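Local coordinates for protein endolysin (Clostridium phage phictp1, PDB 5A6S) that probably binds the clostridial cell wall, being a truncated cell wall binding domain of a phage lytic enzyme, at residues N3-N8 and Y18-L23. The protein carries 1 engineered substitution. Residues are numbered along the deposited sequence; the frame is centred on the assembly and turned at random.
Sequences NLVVYN and YLADRL
The amide of Asn3 turns one of its faces to Leu23, whose CD1 lies above that plane at 4.4 Å from Asn3 CG; nearer the backbone, Asn3 CB and Leu23 CD1 are 4.3 Å apart. A polar residue suits this partly exposed end of the strand, where its methylene can join the apolar surface while the amide sits at its border. The rest of the contact is aliphatic and centres on Val5, which fits both its setting and its task: beta-branched residues favour extended chains, and both its methyls rest on Leu19 CD2, while CG2 also reaches Ala20 and Leu23. CG1, anti to the backbone N (chi1 -170°), reaches Leu19 CD2 at 4.0 Å. CG2 is set between Leu19 and Leu23, one turn apart, lying 4.2 Å from Leu23 CD1 and also 4.2 Å from Ala20 CB. Alanine's small side chain suits the point of nearest approach, where the CA atoms of Val5 and Ala20 are 6.3 Å apart. No hydrogen bond crosses this interface. Strand 3-7 and the helical segment 18-23, part of helix 11-23, run almost exactly antiparallel (176°), as the first strand and helix of a beta-alpha-beta unit completed by strand 27-29. That strand and strand 41-45 flank strand 3-7 in the parallel sheet, with Val45 touching Val5 and Tyr43 touching Leu23, while Leu19 also packs against Val72 and Tyr75 of helix 65-77.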
# COMPACT_ATOMS: atom_id res chain seq x y z
N ASN B 3 19.85 4.08 -1.79
CA ASN B 3 18.85 3.20 -1.13
C ASN B 3 17.87 2.67 -2.14
O ASN B 3 17.46 3.39 -3.08
CB ASN B 3 18.05 3.96 -0.06
CG ASN B 3 18.87 4.45 1.12
OD1 ASN B 3 19.41 3.68 1.93
ND2 ASN B 3 18.86 5.78 1.29
N LEU B 4 17.44 1.43 -1.92
CA LEU B 4 16.39 0.80 -2.70
C LEU B 4 15.61 -0.18 -1.81
O LEU B 4 16.20 -0.86 -0.96
CB LEU B 4 17.03 0.03 -3.87
CG LEU B 4 16.18 -0.67 -4.86
CD1 LEU B 4 15.26 0.26 -5.61
CD2 LEU B 4 17.08 -1.39 -5.87
N VAL B 5 14.29 -0.23 -2.02
CA VAL B 5 13.41 -1.12 -1.30
C VAL B 5 12.77 -2.12 -2.24
O VAL B 5 12.06 -1.78 -3.17
CB VAL B 5 12.35 -0.34 -0.52
CG1 VAL B 5 11.60 -1.28 0.42
CG2 VAL B 5 12.99 0.78 0.28
N VAL B 6 12.96 -3.39 -1.91
CA VAL B 6 12.43 -4.55 -2.63
C VAL B 6 11.26 -5.17 -1.85
O VAL B 6 11.28 -5.29 -0.61
CB VAL B 6 13.49 -5.68 -2.81
CG1 VAL B 6 13.04 -6.70 -3.85
CG2 VAL B 6 14.81 -5.12 -3.25
N TYR B 7 10.24 -5.52 -2.60
CA TYR B 7 9.03 -6.17 -2.09
C TYR B 7 8.64 -7.31 -3.05
O TYR B 7 8.96 -7.26 -4.23
CB TYR B 7 7.90 -5.15 -1.99
CG TYR B 7 7.54 -4.57 -3.30
CD1 TYR B 7 6.61 -5.18 -4.11
CD2 TYR B 7 8.19 -3.45 -3.80
CE1 TYR B 7 6.30 -4.64 -5.32
CE2 TYR B 7 7.89 -2.92 -5.01
CZ TYR B 7 6.97 -3.49 -5.77
OH TYR B 7 6.70 -2.98 -6.98
N ASN B 8 7.93 -8.30 -2.52
CA ASN B 8 7.19 -9.24 -3.35
C ASN B 8 5.74 -8.76 -3.57
O ASN B 8 5.19 -8.04 -2.71
CB ASN B 8 7.19 -10.62 -2.66
CG ASN B 8 8.59 -11.18 -2.52
OD1 ASN B 8 9.21 -11.64 -3.50
ND2 ASN B 8 9.10 -11.12 -1.35
N TYR B 18 5.84 2.90 2.19
CA TYR B 18 6.08 3.75 3.32
C TYR B 18 7.57 3.87 3.64
O TYR B 18 8.05 4.97 3.91
CB TYR B 18 5.38 3.21 4.58
CG TYR B 18 3.85 3.42 4.60
CD1 TYR B 18 3.31 4.69 4.74
CD2 TYR B 18 2.99 2.36 4.61
CE1 TYR B 18 1.93 4.91 4.72
CE2 TYR B 18 1.62 2.55 4.66
CZ TYR B 18 1.09 3.84 4.70
OH TYR B 18 -0.24 3.98 4.78
N LEU B 19 8.29 2.75 3.62
CA LEU B 19 9.74 2.86 3.84
C LEU B 19 10.45 3.73 2.77
O LEU B 19 11.31 4.56 3.09
CB LEU B 19 10.34 1.45 3.91
CG LEU B 19 11.83 1.37 4.25
CD1 LEU B 19 12.10 2.00 5.60
CD2 LEU B 19 12.36 -0.08 4.19
N ALA B 20 10.10 3.53 1.51
CA ALA B 20 10.67 4.33 0.41
C ALA B 20 10.30 5.83 0.51
O ALA B 20 11.06 6.75 0.13
CB ALA B 20 10.20 3.74 -0.87
N ASP B 21 9.11 6.11 1.04
CA ASP B 21 8.78 7.51 1.25
C ASP B 21 9.75 8.09 2.29
O ASP B 21 10.20 9.24 2.18
CB ASP B 21 7.36 7.64 1.77
CG ASP B 21 6.33 7.42 0.71
OD1 ASP B 21 6.60 7.47 -0.52
OD2 ASP B 21 5.12 7.34 1.10
N ARG B 22 9.98 7.36 3.37
CA ARG B 22 10.80 7.90 4.42
C ARG B 22 12.28 8.00 3.97
O ARG B 22 12.91 9.04 4.23
CB ARG B 22 10.71 7.13 5.68
CG ARG B 22 11.74 7.60 6.67
CD ARG B 22 11.40 8.96 7.24
NE ARG B 22 12.37 9.28 8.31
CZ ARG B 22 13.64 9.65 8.09
NH1 ARG B 22 14.15 9.74 6.85
NH2 ARG B 22 14.42 9.94 9.12
N LEU B 23 12.78 7.00 3.29
CA LEU B 23 14.13 7.04 2.69
C LEU B 23 14.24 7.92 1.46
O LEU B 23 15.35 8.15 0.98
CB LEU B 23 14.62 5.65 2.32
CG LEU B 23 14.73 4.68 3.50
CD1 LEU B 23 15.03 3.31 2.94
CD2 LEU B 23 15.71 5.05 4.61